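Local atomic coordinates of transcriptional regulatory protein RcsB (Escherichia coli, PDB entry 5I4C), a protein that acts as the response regulator of the Rcs phosphorelay, binding regulatory DNA to control genes for capsule synthesis, biofilm formation, cell division and outer membrane proteins. Residues N3-I8 against N30-F35; I7-H12 against H51-D56. All blocks are in the same frame, centred on the assembly; numbering follows the deposited sequence.

Contact 1: N3-I8 against N30-F35; sequences NMNVII and NVVGEF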
ATOM      1  N   ASN A   3     -21.833   2.864 -15.797  1.00 56.44           N
ATOM      2  CA  ASN A   3     -21.192   1.875 -14.942  1.00 53.51           C
ATOM      3  C   ASN A   3     -19.893   1.306 -15.529  1.00 47.02           C
ATOM      4  O   ASN A   3     -19.842   0.902 -16.685  1.00 47.21           O
ATOM      5  CB  ASN A   3     -22.139   0.733 -14.641  1.00 57.08           C
ATOM      6  CG  ASN A   3     -21.925   0.210 -13.270  1.00 58.84           C
ATOM      7  OD1 ASN A   3     -22.603   0.635 -12.324  1.00 65.56           O
ATOM      8  ND2 ASN A   3     -20.923  -0.623 -13.116  1.00 56.25           N
ATOM      9  N   MET A   4     -18.847   1.262 -14.720  1.00 41.62           N
ATOM     10  CA  MET A   4     -17.590   0.713 -15.158  1.00 37.91           C
ATOM     11  C   MET A   4     -17.126  -0.417 -14.228  1.00 35.86           C
ATOM     12  O   MET A   4     -16.951  -0.220 -13.027  1.00 34.40           O
ATOM     13  CB  MET A   4     -16.586   1.835 -15.233  1.00 36.91           C
ATOM     14  CG  MET A   4     -15.241   1.446 -15.810  1.00 37.47           C
ATOM     15  SD  MET A   4     -14.172   2.917 -15.812  1.00 43.83           S
ATOM     16  CE  MET A   4     -14.774   3.852 -17.214  1.00 42.38           C
ATOM     17  N   ASN A   5     -16.891  -1.606 -14.806  1.00 33.54           N
ATOM     18  CA  ASN A   5     -16.414  -2.748 -14.049  1.00 32.80           C
ATOM     19  C   ASN A   5     -14.940  -2.808 -14.236  1.00 29.71           C
ATOM     20  O   ASN A   5     -14.454  -2.769 -15.408  1.00 28.48           O
ATOM     21  CB  ASN A   5     -17.021  -4.029 -14.533  1.00 35.32           C
ATOM     22  CG  ASN A   5     -18.481  -4.124 -14.214  1.00 38.20           C
ATOM     23  OD1 ASN A   5     -18.972  -3.500 -13.261  1.00 37.96           O
ATOM     24  ND2 ASN A   5     -19.195  -4.886 -15.021  1.00 39.34           N
ATOM     25  N   VAL A   6     -14.229  -2.880 -13.118  1.00 27.94           N
ATOM     26  CA  VAL A   6     -12.750  -2.862 -13.124  1.00 25.93           C
ATOM     27  C   VAL A   6     -12.196  -4.059 -12.390  1.00 24.29           C
ATOM     28  O   VAL A   6     -12.800  -4.580 -11.459  1.00 25.59           O
ATOM     29  CB  VAL A   6     -12.166  -1.492 -12.606  1.00 27.22           C
ATOM     30  CG1 VAL A   6     -12.904  -0.261 -13.196  1.00 27.95           C
ATOM     31  CG2 VAL A   6     -12.199  -1.381 -11.097  1.00 29.27           C
ATOM     32  N   ILE A   7     -11.028  -4.534 -12.840  1.00 24.39           N
ATOM     33  CA  ILE A   7     -10.249  -5.562 -12.138  1.00 25.38           C
ATOM     34  C   ILE A   7      -9.007  -4.856 -11.649  1.00 26.08           C
ATOM     35  O   ILE A   7      -8.471  -3.997 -12.371  1.00 24.62           O
ATOM     36  CB  ILE A   7      -9.849  -6.692 -13.116  1.00 26.62           C
ATOM     37  CG1 ILE A   7     -11.082  -7.437 -13.583  1.00 29.66           C
ATOM     38  CG2 ILE A   7      -8.846  -7.615 -12.506  1.00 27.73           C
ATOM     39  CD1 ILE A   7     -10.748  -8.534 -14.545  1.00 31.82           C
ATOM     40  N   ILE A   8      -8.542  -5.206 -10.471  1.00 25.62           N
ATOM     41  CA  ILE A   8      -7.351  -4.593  -9.948  1.00 27.50           C
ATOM     42  C   ILE A   8      -6.336  -5.689  -9.700  1.00 26.61           C
ATOM     43  O   ILE A   8      -6.681  -6.762  -9.150  1.00 25.23           O
ATOM     44  CB  ILE A   8      -7.636  -3.714  -8.712  1.00 30.30           C
ATOM     45  CG1 ILE A   8      -8.212  -4.489  -7.542  1.00 36.91           C
ATOM     46  CG2 ILE A   8      -8.689  -2.653  -9.022  1.00 30.79           C
ATOM     47  CD1 ILE A   8      -8.457  -3.607  -6.285  1.00 40.25           C
ATOM     48  N   ASN A  30     -17.356  -0.379 -10.185  1.00 34.31           N
ATOM     49  CA  ASN A  30     -17.487  -1.631  -9.465  1.00 35.39           C
ATOM     50  C   ASN A  30     -16.247  -2.443  -9.712  1.00 31.72           C
ATOM     51  O   ASN A  30     -15.861  -2.677 -10.868  1.00 30.60           O
ATOM     52  CB  ASN A  30     -18.713  -2.430  -9.922  1.00 38.27           C
ATOM     53  CG  ASN A  30     -19.978  -1.673  -9.677  1.00 44.37           C
ATOM     54  OD1 ASN A  30     -20.625  -1.222 -10.608  1.00 50.69           O
ATOM     55  ND2 ASN A  30     -20.281  -1.426  -8.418  1.00 48.12           N
ATOM     56  N   VAL A  31     -15.637  -2.862  -8.621  1.00 30.78           N
ATOM     57  CA  VAL A  31     -14.542  -3.803  -8.626  1.00 30.75           C
ATOM     58  C   VAL A  31     -15.109  -5.195  -8.722  1.00 30.41           C
ATOM     59  O   VAL A  31     -15.771  -5.647  -7.796  1.00 32.04           O
ATOM     60  CB  VAL A  31     -13.680  -3.667  -7.361  1.00 30.74           C
ATOM     61  CG1 VAL A  31     -12.573  -4.688  -7.373  1.00 30.60           C
ATOM     62  CG2 VAL A  31     -13.138  -2.273  -7.284  1.00 30.59           C
ATOM     63  N   VAL A  32     -14.848  -5.851  -9.847  1.00 29.52           N
ATOM     64  CA  VAL A  32     -15.319  -7.182 -10.154  1.00 30.79           C
ATOM     65  C   VAL A  32     -14.208  -8.239  -9.929  1.00 31.47           C
ATOM     66  O   VAL A  32     -14.476  -9.446  -9.983  1.00 32.43           O
ATOM     67  CB  VAL A  32     -15.956  -7.294 -11.568  1.00 31.35           C
ATOM     68  CG1 VAL A  32     -17.092  -6.307 -11.690  1.00 32.96           C
ATOM     69  CG2 VAL A  32     -14.987  -7.028 -12.715  1.00 30.66           C
ATOM     70  N   GLY A  33     -12.976  -7.830  -9.655  1.00 29.86           N
ATOM     71  CA  GLY A  33     -11.940  -8.819  -9.335  1.00 27.72           C
ATOM     72  C   GLY A  33     -10.679  -8.197  -8.849  1.00 26.66           C
ATOM     73  O   GLY A  33     -10.373  -7.050  -9.222  1.00 24.63           O
ATOM     74  N   GLU A  34      -9.968  -8.946  -8.010  1.00 25.72           N
ATOM     75  CA  GLU A  34      -8.649  -8.580  -7.571  1.00 28.59           C
ATOM     76  C   GLU A  34      -7.724  -9.784  -7.736  1.00 27.27           C
ATOM     77  O   GLU A  34      -8.083 -10.860  -7.255  1.00 27.62           O
ATOM     78  CB  GLU A  34      -8.653  -8.264  -6.084  1.00 32.40           C
ATOM     79  CG  GLU A  34      -9.699  -7.252  -5.745  1.00 37.99           C
ATOM     80  CD  GLU A  34      -9.557  -6.782  -4.300  1.00 41.91           C
ATOM     81  OE1 GLU A  34      -8.821  -7.438  -3.523  1.00 49.22           O
ATOM     82  OE2 GLU A  34     -10.203  -5.796  -3.928  1.00 47.59           O
ATOM     83  N   PHE A  35      -6.532  -9.567  -8.276  1.00 24.54           N
ATOM     84  CA  PHE A  35      -5.532 -10.593  -8.444  1.00 26.21           C
ATOM     85  C   PHE A  35      -4.149 -10.162  -8.001  1.00 27.85           C
ATOM     86  O   PHE A  35      -3.852  -8.964  -7.957  1.00 28.26           O
ATOM     87  CB  PHE A  35      -5.513 -10.918  -9.955  1.00 25.80           C
ATOM     88  CG  PHE A  35      -6.826 -11.400 -10.435  1.00 26.44           C
ATOM     89  CD1 PHE A  35      -7.160 -12.722 -10.252  1.00 27.55           C
ATOM     90  CD2 PHE A  35      -7.750 -10.536 -11.018  1.00 26.73           C
ATOM     91  CE1 PHE A  35      -8.390 -13.180 -10.654  1.00 29.70           C
ATOM     92  CE2 PHE A  35      -9.016 -10.985 -11.389  1.00 28.27           C
ATOM     93  CZ  PHE A  35      -9.315 -12.330 -11.227  1.00 29.63           C
TER
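The Phe35 ring turns an edge to Ile7: the methyl CG2 lies close to the ring plane, 3.5 Å from CD2, while Leu41 of helix 38-44 also touches the ring. At the other end, the amides of Asn3 and Asn30 are nearly coplanar, their planes 12° apart, and ND2 of Asn3 donates a hydrogen bond to OD1 of Asn30 at 2.6 Å, in the plane of both groups. Between these two ends run neighbouring parallel strands of the CheY-like receiver domain, 4-9 and 29-35, joined through helix 13-23 as a beta-alpha-beta unit. Their backbone bonds begin with Asn30 N to Met4 O and Val6 N to Asn30 O, then Val32 N to Val6 O. The next is Ile8 N to Gly33 O rather than to the carbonyl of Val32, and Phe35 N to Ile8 O follows, so two steps along strand 4-9 (Val6 to Ile8) match three along strand 29-35 (Val31 to Glu34), a beta bulge at Val32 and Gly33. At the bulge Val32 lies against two side chains of the facing strand: CG1 sits 3.6 Å from the amide carbon CG of Asn5, and CG2 is 4.0 Å from CG1 of Ile7. Asn5 OD1 also rests on CB of Asn30, while its ND2 is held by the carbonyl of Asp49. On the other face of the sheet, toward helix 13-23, Val6 CG2 meets Val31 CG2 at 4.0 Å. Farther along this face, Ile8 and Glu34 lie side by side and point the same way, with the Glu34 carboxylate carried on to a salt bridge with Arg20. Ile8 CG1 stands between its own N and carbonyl carbon (chi1 62°), which sets it 3.6 Å from CG of Glu34.

Contact 2: I7-H12 against H51-D56; sequences IIADDH and HVLITD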
ATOM      1  N   ILE A   7     -11.028  -4.534 -12.840  1.00 24.39           N
ATOM      2  CA  ILE A   7     -10.249  -5.562 -12.138  1.00 25.38           C
ATOM      3  C   ILE A   7      -9.007  -4.856 -11.649  1.00 26.08           C
ATOM      4  O   ILE A   7      -8.471  -3.997 -12.371  1.00 24.62           O
ATOM      5  CB  ILE A   7      -9.849  -6.692 -13.116  1.00 26.62           C
ATOM      6  CG1 ILE A   7     -11.082  -7.437 -13.583  1.00 29.66           C
ATOM      7  CG2 ILE A   7      -8.846  -7.615 -12.506  1.00 27.73           C
ATOM      8  CD1 ILE A   7     -10.748  -8.534 -14.545  1.00 31.82           C
ATOM      9  N   ILE A   8      -8.542  -5.206 -10.471  1.00 25.62           N
ATOM     10  CA  ILE A   8      -7.351  -4.593  -9.948  1.00 27.50           C
ATOM     11  C   ILE A   8      -6.336  -5.689  -9.700  1.00 26.61           C
ATOM     12  O   ILE A   8      -6.681  -6.762  -9.150  1.00 25.23           O
ATOM     13  CB  ILE A   8      -7.636  -3.714  -8.712  1.00 30.30           C
ATOM     14  CG1 ILE A   8      -8.212  -4.489  -7.542  1.00 36.91           C
ATOM     15  CG2 ILE A   8      -8.689  -2.653  -9.022  1.00 30.79           C
ATOM     16  CD1 ILE A   8      -8.457  -3.607  -6.285  1.00 40.25           C
ATOM     17  N   ALA A   9      -5.094  -5.451 -10.111  1.00 24.60           N
ATOM     18  CA  ALA A   9      -4.088  -6.480 -10.001  1.00 25.64           C
ATOM     19  C   ALA A   9      -2.771  -5.910  -9.509  1.00 25.81           C
ATOM     20  O   ALA A   9      -2.246  -4.925 -10.061  1.00 24.92           O
ATOM     21  CB  ALA A   9      -3.908  -7.193 -11.331  1.00 27.14           C
ATOM     22  N   ASP A  10      -2.309  -6.461  -8.389  1.00 25.79           N
ATOM     23  CA  ASP A  10      -1.039  -6.042  -7.761  1.00 28.36           C
ATOM     24  C   ASP A  10      -0.629  -7.115  -6.802  1.00 27.56           C
ATOM     25  O   ASP A  10      -1.494  -7.697  -6.141  1.00 26.35           O
ATOM     26  CB  ASP A  10      -1.182  -4.743  -7.002  1.00 30.02           C
ATOM     27  CG  ASP A  10       0.207  -4.094  -6.683  1.00 36.72           C
ATOM     28  OD1 ASP A  10       0.725  -3.326  -7.473  1.00 45.87           O
ATOM     29  OD2 ASP A  10       0.796  -4.337  -5.661  1.00 39.74           O
ATOM     30  N   ASP A  11       0.653  -7.350  -6.663  1.00 29.37           N
ATOM     31  CA  ASP A  11       1.034  -8.435  -5.725  1.00 32.74           C
ATOM     32  C   ASP A  11       1.164  -7.949  -4.283  1.00 32.49           C
ATOM     33  O   ASP A  11       1.675  -8.681  -3.477  1.00 34.57           O
ATOM     34  CB  ASP A  11       2.258  -9.223  -6.213  1.00 36.26           C
ATOM     35  CG  ASP A  11       3.496  -8.385  -6.299  1.00 41.44           C
ATOM     36  OD1 ASP A  11       3.346  -7.164  -6.574  1.00 42.64           O
ATOM     37  OD2 ASP A  11       4.602  -8.965  -6.123  1.00 45.31           O
ATOM     38  N   HIS A  12       0.718  -6.720  -3.969  1.00 30.26           N
ATOM     39  CA  HIS A  12       0.769  -6.213  -2.607  1.00 31.63           C
ATOM     40  C   HIS A  12      -0.650  -6.047  -2.091  1.00 27.30           C
ATOM     41  O   HIS A  12      -1.376  -5.213  -2.617  1.00 25.46           O
ATOM     42  CB  HIS A  12       1.513  -4.881  -2.574  1.00 35.55           C
ATOM     43  CG  HIS A  12       2.990  -5.026  -2.595  1.00 41.60           C
ATOM     44  ND1 HIS A  12       3.739  -4.708  -3.697  1.00 51.31           N
ATOM     45  CD2 HIS A  12       3.842  -5.532  -1.695  1.00 48.38           C
ATOM     46  CE1 HIS A  12       5.010  -4.937  -3.439  1.00 51.15           C
ATOM     47  NE2 HIS A  12       5.092  -5.462  -2.232  1.00 52.50           N
ATOM     48  N   HIS A  51     -14.377  -3.955 -17.780  1.00 30.43           N
ATOM     49  CA  HIS A  51     -14.127  -2.900 -18.783  1.00 31.73           C
ATOM     50  C   HIS A  51     -12.681  -2.394 -18.805  1.00 28.68           C
ATOM     51  O   HIS A  51     -12.124  -2.033 -19.839  1.00 28.41           O
ATOM     52  CB  HIS A  51     -15.123  -1.749 -18.574  1.00 35.89           C
ATOM     53  CG  HIS A  51     -16.535  -2.194 -18.640  1.00 40.29           C
ATOM     54  ND1 HIS A  51     -17.489  -1.755 -17.774  1.00 42.47           N
ATOM     55  CD2 HIS A  51     -17.150  -3.095 -19.453  1.00 46.75           C
ATOM     56  CE1 HIS A  51     -18.643  -2.336 -18.052  1.00 47.69           C
ATOM     57  NE2 HIS A  51     -18.460  -3.180 -19.050  1.00 48.12           N
ATOM     58  N   VAL A  52     -12.056  -2.387 -17.641  1.00 26.55           N
ATOM     59  CA  VAL A  52     -10.765  -1.798 -17.431  1.00 26.74           C
ATOM     60  C   VAL A  52      -9.986  -2.741 -16.519  1.00 24.46           C
ATOM     61  O   VAL A  52     -10.525  -3.224 -15.526  1.00 23.87           O
ATOM     62  CB  VAL A  52     -10.875  -0.429 -16.684  1.00 27.46           C
ATOM     63  CG1 VAL A  52      -9.502   0.253 -16.592  1.00 27.80           C
ATOM     64  CG2 VAL A  52     -11.745   0.472 -17.473  1.00 28.77           C
ATOM     65  N   LEU A  53      -8.774  -2.984 -16.901  1.00 22.58           N
ATOM     66  CA  LEU A  53      -7.802  -3.618 -16.026  1.00 23.23           C
ATOM     67  C   LEU A  53      -6.836  -2.583 -15.465  1.00 23.00           C
ATOM     68  O   LEU A  53      -6.191  -1.876 -16.246  1.00 25.89           O
ATOM     69  CB  LEU A  53      -7.032  -4.653 -16.791  1.00 23.25           C
ATOM     70  CG  LEU A  53      -5.880  -5.251 -15.972  1.00 23.10           C
ATOM     71  CD1 LEU A  53      -6.239  -6.006 -14.705  1.00 22.88           C
ATOM     72  CD2 LEU A  53      -5.048  -6.051 -16.884  1.00 23.07           C
ATOM     73  N   ILE A  54      -6.732  -2.537 -14.136  1.00 22.29           N
ATOM     74  CA  ILE A  54      -5.797  -1.683 -13.419  1.00 22.68           C
ATOM     75  C   ILE A  54      -4.697  -2.578 -12.838  1.00 24.17           C
ATOM     76  O   ILE A  54      -4.948  -3.346 -11.912  1.00 24.34           O
ATOM     77  CB  ILE A  54      -6.505  -0.887 -12.328  1.00 22.77           C
ATOM     78  CG1 ILE A  54      -7.669  -0.118 -12.931  1.00 24.59           C
ATOM     79  CG2 ILE A  54      -5.535   0.048 -11.626  1.00 24.47           C
ATOM     80  CD1 ILE A  54      -8.633   0.439 -11.910  1.00 25.96           C
ATOM     81  N   THR A  55      -3.506  -2.464 -13.371  1.00 23.31           N
ATOM     82  CA  THR A  55      -2.528  -3.467 -13.108  1.00 25.31           C
ATOM     83  C   THR A  55      -1.096  -2.932 -12.880  1.00 25.13           C
ATOM     84  O   THR A  55      -0.617  -2.014 -13.556  1.00 25.13           O
ATOM     85  CB  THR A  55      -2.495  -4.565 -14.225  1.00 25.94           C
ATOM     86  OG1 THR A  55      -1.656  -5.665 -13.803  1.00 28.36           O
ATOM     87  CG2 THR A  55      -1.872  -4.018 -15.573  1.00 27.51           C
ATOM     88  N   ASP A  56      -0.435  -3.515 -11.896  1.00 24.83           N
ATOM     89  CA  ASP A  56       1.011  -3.401 -11.723  1.00 28.47           C
ATOM     90  C   ASP A  56       1.737  -4.203 -12.849  1.00 28.69           C
ATOM     91  O   ASP A  56       1.164  -5.139 -13.404  1.00 27.16           O
ATOM     92  CB  ASP A  56       1.398  -4.001 -10.386  1.00 31.03           C
ATOM     93  CG  ASP A  56       2.813  -3.664  -9.997  1.00 35.93           C
ATOM     94  OD1 ASP A  56       3.145  -2.481  -9.804  1.00 45.26           O
ATOM     95  OD2 ASP A  56       3.590  -4.585  -9.893  1.00 40.18           O
TER
HETATM   96  O   HOH W   1       4.852  -5.165  -7.912  1.00 52.07           O
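Leu53 fills the hollow between Ile7 and Ala9: its CD1 methyl lies 3.8 Å from CG2 of Ile7 and 4.3 Å from CB of Ala9. The small Ala9 methyl is also met by OG1 of Thr55 at 3.7 Å, which donates to the carbonyl O of Asp56. On the opposite face Ile54 is the bump, its CD1 approaching CG2 of Ile8 more loosely at 4.2 Å. Between the faces, four backbone bonds, Ile7 N to Val52 O through Asp56 N to Ala9 O, pair these central parallel strands of the receiver fold. At their C-terminal ends is the acidic pocket around Asp56, the predicted phosphorylation site, unmodified here. Asp10 swings its CG anti to the backbone N (chi1 -164°), bringing OD1 to 3.1 Å from CB of Asp56, with the two carboxylate planes 62° apart. Lys109 forms salt bridges to OD1 of both aspartates, while OD2 of Asp56 accepts a hydrogen bond from the backbone N of Ser58. A water donates to OD1 of Asp11 (2.8 Å) and lies next to OD2 of Asp56. Asp10 OD2 accepts from the N of His12 at 2.9 Å, closing an Asx turn just before helix 13-23, where His12 is the N-cap.

In the fold
Contacts 1 and 2 share strand 4-9, which has strand 29-35 along one edge and strand 52-56 along the other; their centres are about 8 Å apart and both use Ile7 and Ile8. Along the chain the shared strand comes first, then helix 13-23 and strand 29-35, then helix 38-44 and strand 52-56, so the first strand is inserted between the second and third in the 2-1-3-4-5 order of the parallel sheet. Contact 1 includes an outermost strand of the chain's sheet, whereas contact 2 is buried near the centre of the domain. The first strand thus links the sheet's margin to the acidic pocket around Asp56, the predicted phosphorylation site, where Asp10, just past the end of strand 4-9, comes beside Asp56.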